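Local coordinates for protein monovalent Na+/H+ antiporter subunit A (Dietzia sp. DQ12-45-1b, PDB 7D3U) that forms a large membrane subunit of the Mrp complex and probably takes part in exchanging sodium ions for protons across the bacterial cell membrane, at residues 70-75 against 482-487; 476-481 against 493-497; 665-669 against 909-915. All coordinates share one frame; numbering follows the deposited sequence.

Contact 1: residues 70-75 against 482-487; sequences DPLARV and AAARAS
P71 and L72, in the first turn of transmembrane helix 71-94, pack against A483, near the end of the short helix 477-484, and A486 just after it, so the contact joins two helix termini in the complex I-related, largely helical part of the subunit. No hydrogen bond crosses it. A483 is central: its methyl CB lies 3.5 Å from L72 CA, close to the backbone of the first turn, and 3.7 Å from V75 CG2. The valine brings that branch over because CG1 is anti to the backbone N (chi1 169°), which leaves CG2 beside the nitrogen and turned to the alanine. On the neighbouring flank the proline ring spans two more methyls. P71 CB is 3.9 Å from A482 CB, while the CD end of the same ring lies 3.9 Å from A486 CB, beyond the last turn of the helix. With only methyls at A482, A483 and A486, the end of the helix and the chain after it come close, and the CA atoms of L72 and A483 are only 3.9 Å apart.

Further out, D70 occupies the N-cap position of helix 71-94, and its carbonyl O accepts a bond of 2.8 Å from R74 N. Its carboxylate is directed to R252, with which it forms a salt bridge, tying the start of this helix to helix 243-252. Helix 312-341 covers another side through I323 against V75 and I319 against A483. At the edge of the contact, L72 CD2 makes a looser approach to S487 CB, at 4.3 Å.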
# COMPACT_ATOMS: atom_id res chain seq x y z
N ASP B 70 34.96 18.16 31.26
CA ASP B 70 35.22 17.90 32.67
C ASP B 70 36.40 16.94 32.81
O ASP B 70 36.70 16.18 31.89
CB ASP B 70 33.97 17.33 33.34
CG ASP B 70 33.44 16.10 32.63
OD1 ASP B 70 33.76 15.91 31.44
OD2 ASP B 70 32.69 15.32 33.26
N PRO B 71 37.10 16.98 33.95
CA PRO B 71 38.37 16.23 34.05
C PRO B 71 38.27 14.76 33.70
O PRO B 71 39.26 14.19 33.21
CB PRO B 71 38.76 16.44 35.52
CG PRO B 71 38.15 17.74 35.88
CD PRO B 71 36.83 17.78 35.16
N LEU B 72 37.12 14.12 33.92
CA LEU B 72 36.95 12.75 33.45
C LEU B 72 37.11 12.69 31.94
O LEU B 72 37.83 11.83 31.41
CB LEU B 72 35.58 12.22 33.86
CG LEU B 72 35.12 10.95 33.15
CD1 LEU B 72 36.00 9.78 33.55
CD2 LEU B 72 33.67 10.67 33.45
N ALA B 73 36.47 13.61 31.22
CA ALA B 73 36.71 13.72 29.79
C ALA B 73 38.14 14.13 29.50
O ALA B 73 38.75 13.64 28.55
CB ALA B 73 35.73 14.71 29.16
N ARG B 74 38.73 15.01 30.32
CA ARG B 74 40.10 15.42 30.06
C ARG B 74 41.06 14.24 30.14
O ARG B 74 42.13 14.27 29.52
CB ARG B 74 40.54 16.51 31.03
CG ARG B 74 41.71 17.32 30.51
CD ARG B 74 42.30 18.22 31.57
NE ARG B 74 43.10 19.29 30.98
CZ ARG B 74 43.94 20.06 31.65
NH1 ARG B 74 44.62 21.01 31.03
NH2 ARG B 74 44.09 19.89 32.96
N VAL B 75 40.70 13.19 30.88
CA VAL B 75 41.52 11.99 30.92
C VAL B 75 41.15 11.04 29.79
O VAL B 75 42.03 10.42 29.17
CB VAL B 75 41.39 11.31 32.30
CG1 VAL B 75 42.03 9.94 32.28
CG2 VAL B 75 42.03 12.18 33.37
N ALA B 482 41.19 14.41 39.92
CA ALA B 482 40.27 15.40 39.38
C ALA B 482 39.23 14.75 38.46
O ALA B 482 38.11 15.25 38.36
CB ALA B 482 41.04 16.48 38.63
N ALA B 483 39.59 13.65 37.81
CA ALA B 483 38.65 12.91 36.99
C ALA B 483 37.76 11.98 37.80
O ALA B 483 36.77 11.47 37.26
CB ALA B 483 39.40 12.10 35.93
N ALA B 484 38.07 11.76 39.07
CA ALA B 484 37.24 10.94 39.94
C ALA B 484 36.24 11.77 40.73
O ALA B 484 35.10 11.34 40.93
CB ALA B 484 38.11 10.12 40.89
N ARG B 485 36.65 12.95 41.20
CA ARG B 485 35.70 13.85 41.83
C ARG B 485 34.77 14.52 40.82
O ARG B 485 33.89 15.28 41.23
CB ARG B 485 36.44 14.92 42.64
CG ARG B 485 36.99 16.06 41.80
CD ARG B 485 37.29 17.27 42.67
NE ARG B 485 36.07 17.88 43.19
CZ ARG B 485 35.63 17.73 44.43
NH1 ARG B 485 36.30 16.98 45.29
NH2 ARG B 485 34.51 18.33 44.82
N ALA B 486 34.95 14.25 39.53
CA ALA B 486 34.02 14.68 38.50
C ALA B 486 33.18 13.55 37.94
O ALA B 486 32.18 13.82 37.28
CB ALA B 486 34.77 15.37 37.35
N SER B 487 33.57 12.30 38.19
CA SER B 487 32.73 11.17 37.80
C SER B 487 31.62 10.94 38.82
O SER B 487 30.49 10.64 38.44
CB SER B 487 33.58 9.91 37.65
OG SER B 487 33.47 9.09 38.80

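Contact 2: residues 476-481 against 493-497; sequences LEPAVA and EADFG. With LMT (dodecyl-beta-D-maltoside), chain Z.
The start of helix 477-484 packs on the extended part of the loop that leads to helix 504-520, probably near the membrane boundary, with the F496 ring laid against L476, E477 and V480. V480 CG1 meets the ring at its edge, in plane, 3.7 Å from F496 CZ. Chi1 of V480 is 162°, which puts CG1 opposite the backbone N and sends it out to the ring's far end. One turn earlier, L476 CB lies 3.9 Å from F496 CD2, and E477 CG stands at a similar distance from the same carbon, approaching obliquely.

Beside the ring, E477 lies along the extended loop, with its CG 3.6 Å from D495 CA; a bend at chi2 (90°) then turns its carboxylate back, where OE2 accepts a weak bond from L476 N. A481 CB and A494 CB close the other end of the contact, 4.2 Å apart. W386 fixes the loop from outside, stacking edge-to-face with F496 and donating through NE1 to D495 O, while V316 of helix 312-341 backs V480, A494 and F496. Replacing the F496 ring with the methyl of an alanine is likely to open a gap beside V480 and L476 and leave W386 without its aromatic partner. A dodecyl maltoside molecule lies on a different side of the helix, with its C5 3.7 Å from L476 CD2 and its O1' near A479 CB.

No hydrogen bond links the two segments. The contact therefore rests mainly on apolar fit, the methylenes of E477 included; OE1 of E477 stays 6.8 Å from D495 OD2, which probably limits repulsion.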
# COMPACT_ATOMS: atom_id res chain seq x y z
N LEU B 476 50.24 11.01 38.01
CA LEU B 476 48.87 10.71 37.62
C LEU B 476 47.82 11.07 38.67
O LEU B 476 46.63 11.10 38.33
CB LEU B 476 48.73 9.23 37.26
CG LEU B 476 49.25 8.82 35.88
CD1 LEU B 476 49.44 7.32 35.81
CD2 LEU B 476 48.30 9.29 34.80
N GLU B 477 48.21 11.33 39.92
CA GLU B 477 47.20 11.64 40.93
C GLU B 477 46.43 12.91 40.64
O GLU B 477 45.20 12.90 40.81
CB GLU B 477 47.83 11.68 42.33
CG GLU B 477 48.67 10.48 42.66
CD GLU B 477 50.10 10.68 42.26
OE1 GLU B 477 50.96 10.77 43.15
OE2 GLU B 477 50.34 10.77 41.04
N PRO B 478 47.05 14.03 40.23
CA PRO B 478 46.24 15.22 39.94
C PRO B 478 45.13 14.94 38.93
O PRO B 478 43.95 15.14 39.23
CB PRO B 478 47.26 16.23 39.39
CG PRO B 478 48.50 15.43 39.11
CD PRO B 478 48.48 14.33 40.11
N ALA B 479 45.51 14.44 37.76
CA ALA B 479 44.53 14.20 36.70
C ALA B 479 43.51 13.14 37.12
O ALA B 479 42.31 13.32 36.89
CB ALA B 479 45.23 13.78 35.42
N VAL B 480 43.96 12.05 37.74
CA VAL B 480 43.06 10.95 38.05
C VAL B 480 42.08 11.36 39.15
O VAL B 480 40.88 11.10 39.06
CB VAL B 480 43.86 9.70 38.43
CG1 VAL B 480 42.98 8.71 39.17
CG2 VAL B 480 44.45 9.06 37.19
N ALA B 481 42.58 12.00 40.22
CA ALA B 481 41.71 12.45 41.29
C ALA B 481 40.74 13.51 40.81
O ALA B 481 39.58 13.54 41.23
CB ALA B 481 42.54 12.97 42.46
N GLU B 493 41.65 11.76 48.03
CA GLU B 493 43.08 12.04 47.93
C GLU B 493 43.81 10.79 47.44
O GLU B 493 43.95 9.81 48.17
CB GLU B 493 43.63 12.49 49.29
CG GLU B 493 45.10 12.87 49.29
CD GLU B 493 45.59 13.35 50.64
OE1 GLU B 493 44.79 13.36 51.60
OE2 GLU B 493 46.77 13.73 50.75
N ALA B 494 44.28 10.83 46.19
CA ALA B 494 44.85 9.66 45.54
C ALA B 494 46.37 9.72 45.55
O ALA B 494 46.97 10.79 45.46
CB ALA B 494 44.35 9.55 44.10
N ASP B 495 46.99 8.55 45.64
CA ASP B 495 48.44 8.43 45.55
C ASP B 495 48.79 7.06 45.00
O ASP B 495 48.30 6.04 45.50
CB ASP B 495 49.11 8.66 46.91
CG ASP B 495 48.61 7.71 47.97
OD1 ASP B 495 47.40 7.39 47.96
OD2 ASP B 495 49.42 7.29 48.82
N PHE B 496 49.63 7.04 43.96
CA PHE B 496 50.08 5.81 43.31
C PHE B 496 51.59 5.74 43.50
O PHE B 496 52.35 6.27 42.69
CB PHE B 496 49.70 5.80 41.83
CG PHE B 496 48.30 6.28 41.56
CD1 PHE B 496 47.23 5.77 42.26
CD2 PHE B 496 48.06 7.25 40.61
CE1 PHE B 496 45.94 6.21 42.01
CE2 PHE B 496 46.78 7.70 40.35
CZ PHE B 496 45.72 7.18 41.06
N GLY B 497 52.03 5.07 44.56
CA GLY B 497 53.44 5.12 44.90
C GLY B 497 54.08 3.80 45.28
O GLY B 497 55.27 3.78 45.61
C1B LMT Z . 51.97 19.70 37.48
C2B LMT Z . 52.83 20.90 37.02
C3B LMT Z . 54.29 20.73 37.46
C4B LMT Z . 54.77 19.27 37.24
C5B LMT Z . 53.83 18.34 38.03
C6B LMT Z . 54.57 17.73 39.22
O1B LMT Z . 51.67 18.91 36.38
O2B LMT Z . 52.74 20.94 35.65
O3B LMT Z . 54.49 21.15 38.75
O4' LMT Z . 54.73 18.94 35.91
O5B LMT Z . 52.64 18.97 38.46
O6B LMT Z . 53.77 16.82 39.86
C1' LMT Z . 48.75 16.64 34.67
C2' LMT Z . 48.19 17.79 35.52
C3' LMT Z . 49.32 18.77 35.93
C4' LMT Z . 50.57 18.04 36.45
C5' LMT Z . 50.85 16.89 35.46
C6' LMT Z . 52.10 16.12 35.74
O1' LMT Z . 47.79 15.70 34.43
O2' LMT Z . 47.28 18.48 34.76
O3' LMT Z . 48.87 19.65 36.87
O5' LMT Z . 49.77 16.01 35.41
O6' LMT Z . 52.00 15.70 37.03
C1 LMT Z . 48.16 14.76 33.45
C2 LMT Z . 47.03 14.71 32.46
C3 LMT Z . 47.03 13.53 31.55
C4 LMT Z . 47.03 12.30 32.42
C5 LMT Z . 47.63 11.15 31.69
C6 LMT Z . 46.71 10.61 30.65
C7 LMT Z . 47.10 9.19 30.34
C8 LMT Z . 47.23 9.03 28.87
C9 LMT Z . 48.00 7.82 28.46
C10 LMT Z . 48.00 7.78 26.95
C11 LMT Z . 49.38 7.58 26.41
C12 LMT Z . 49.37 7.32 24.94

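Contact 3: residues 665-669 against 909-915; sequences LVLQR and IDKLGGD
R669 reaches across to the backbone of 912-914 and the carboxylate of D915, and carries the polar part of the contact. Its guanidinium edge faces L912 O and G914 O: NH1 donates to the first and NH2 to the second, both modelled closer than can be trusted at this resolution, while a weak bond runs from NH2 to L912 O. The group is also held from its own side, since NH1 donates to L665 O at 2.9 Å, with that carbonyl in the guanidinium plane. A bend at chi3 (129°) brings the two terminal nitrogens round to these oxygens. NE is bonded to L766 O, so all three nitrogens have carbonyl partners.

D915 probably offsets part of the charge: its OD1 forms a salt bridge of 3.2 Å with R669 NH2, reached obliquely and weak as a hydrogen bond.

These bonds join the C-terminal ends of two transmembrane helices, 646-667 in the MbhD-like region and 890-912 in the MnhB-like region. G914 turns the chain here at a positive phi (69°), which a residue with a side chain adopts less readily.

Apolar side chains meet on the membrane side of the arginine. L665 CD1 abuts I909 CD1 at 3.7 Å, the two side chains crossing at about a right angle, with Y835 packed against both. V666 CG1 touches L912 CD1 at 3.8 Å, and V91 of subunit C lies against V666 and R669.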
# COMPACT_ATOMS: atom_id res chain seq x y z
N LEU B 665 -18.74 -10.32 -22.65
CA LEU B 665 -17.52 -10.36 -23.44
C LEU B 665 -16.40 -11.10 -22.72
O LEU B 665 -15.53 -11.69 -23.36
CB LEU B 665 -17.06 -8.95 -23.79
CG LEU B 665 -17.89 -8.21 -24.84
CD1 LEU B 665 -17.10 -7.06 -25.42
CD2 LEU B 665 -18.31 -9.17 -25.93
N VAL B 666 -16.39 -11.07 -21.38
CA VAL B 666 -15.36 -11.77 -20.63
C VAL B 666 -15.81 -13.14 -20.13
O VAL B 666 -14.98 -13.91 -19.62
CB VAL B 666 -14.87 -10.93 -19.43
CG1 VAL B 666 -14.28 -9.62 -19.91
CG2 VAL B 666 -15.99 -10.71 -18.44
N LEU B 667 -17.10 -13.47 -20.25
CA LEU B 667 -17.59 -14.79 -19.91
C LEU B 667 -17.62 -15.72 -21.11
O LEU B 667 -17.65 -16.94 -20.92
CB LEU B 667 -19.00 -14.69 -19.32
CG LEU B 667 -19.11 -14.37 -17.83
CD1 LEU B 667 -20.51 -14.63 -17.33
CD2 LEU B 667 -18.09 -15.16 -17.04
N GLN B 668 -17.63 -15.18 -22.32
CA GLN B 668 -17.48 -16.03 -23.50
C GLN B 668 -16.12 -16.72 -23.55
O GLN B 668 -15.91 -17.57 -24.42
CB GLN B 668 -17.70 -15.22 -24.77
CG GLN B 668 -16.50 -14.40 -25.19
CD GLN B 668 -16.83 -13.42 -26.29
OE1 GLN B 668 -18.00 -13.17 -26.58
NE2 GLN B 668 -15.81 -12.86 -26.92
N ARG B 669 -15.20 -16.37 -22.65
CA ARG B 669 -13.87 -16.98 -22.60
C ARG B 669 -13.70 -17.96 -21.45
O ARG B 669 -12.75 -18.75 -21.47
CB ARG B 669 -12.80 -15.90 -22.49
CG ARG B 669 -13.04 -14.70 -23.38
CD ARG B 669 -11.99 -13.63 -23.16
NE ARG B 669 -11.38 -13.20 -24.41
CZ ARG B 669 -11.94 -12.33 -25.25
NH1 ARG B 669 -13.11 -11.79 -24.96
NH2 ARG B 669 -11.32 -12.00 -26.37
N ILE B 909 -14.75 -2.48 -25.75
CA ILE B 909 -15.43 -3.38 -26.68
C ILE B 909 -14.48 -3.90 -27.75
O ILE B 909 -14.57 -5.06 -28.15
CB ILE B 909 -16.65 -2.66 -27.30
CG1 ILE B 909 -17.68 -2.34 -26.23
CG2 ILE B 909 -17.27 -3.52 -28.38
CD1 ILE B 909 -18.23 -3.56 -25.54
N ASP B 910 -13.55 -3.07 -28.22
CA ASP B 910 -12.66 -3.50 -29.30
C ASP B 910 -11.55 -4.40 -28.79
O ASP B 910 -11.09 -5.28 -29.53
CB ASP B 910 -12.07 -2.28 -30.00
CG ASP B 910 -10.88 -2.63 -30.87
OD1 ASP B 910 -11.03 -3.47 -31.78
OD2 ASP B 910 -9.79 -2.07 -30.63
N LYS B 911 -11.10 -4.21 -27.55
CA LYS B 911 -10.01 -5.04 -27.05
C LYS B 911 -10.52 -6.39 -26.54
O LYS B 911 -9.86 -7.41 -26.75
CB LYS B 911 -9.26 -4.30 -25.94
CG LYS B 911 -8.56 -3.03 -26.41
CD LYS B 911 -7.09 -3.27 -26.69
CE LYS B 911 -6.85 -3.55 -28.16
NZ LYS B 911 -5.39 -3.62 -28.47
N LEU B 912 -11.67 -6.40 -25.88
CA LEU B 912 -12.21 -7.63 -25.32
C LEU B 912 -13.07 -8.42 -26.30
O LEU B 912 -13.14 -9.65 -26.21
CB LEU B 912 -13.04 -7.33 -24.07
CG LEU B 912 -12.25 -7.03 -22.79
CD1 LEU B 912 -13.16 -6.48 -21.72
CD2 LEU B 912 -11.54 -8.28 -22.31
N GLY B 913 -13.72 -7.74 -27.24
CA GLY B 913 -14.59 -8.42 -28.19
C GLY B 913 -13.85 -9.33 -29.14
O GLY B 913 -13.09 -8.87 -29.99
N GLY B 914 -14.07 -10.64 -29.00
CA GLY B 914 -13.43 -11.60 -29.88
C GLY B 914 -11.93 -11.69 -29.64
O GLY B 914 -11.39 -11.23 -28.64
N ASP B 915 -11.26 -12.33 -30.60
CA ASP B 915 -9.81 -12.46 -30.56
C ASP B 915 -9.14 -11.62 -31.64
O ASP B 915 -8.36 -10.72 -31.31
CB ASP B 915 -9.42 -13.94 -30.71
CG ASP B 915 -9.76 -14.76 -29.48
OD1 ASP B 915 -10.04 -14.16 -28.42
OD2 ASP B 915 -9.76 -16.00 -29.58

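In the fold
Contacts 1 and 2 are neighbours, with centres 12 Å apart, because both use helix 477-484: its first turns serve residues 493-497 and its last turn serves 70-75. They touch directly where V75 CG2 of contact 1 comes within 3.7 Å of A479 O of contact 2, and helix 312-341 flanks both, V316 packing against A484 as well as V480. A dodecyl maltoside rests on L476 and A479, and the V75 side chain is likewise about 5 Å from bound detergent. Contact 3 lies far off on the opposite side of the chain's centre, its centre 83 Å from contact 1 and 93 Å from contact 2, in the region bordering subunits C and F.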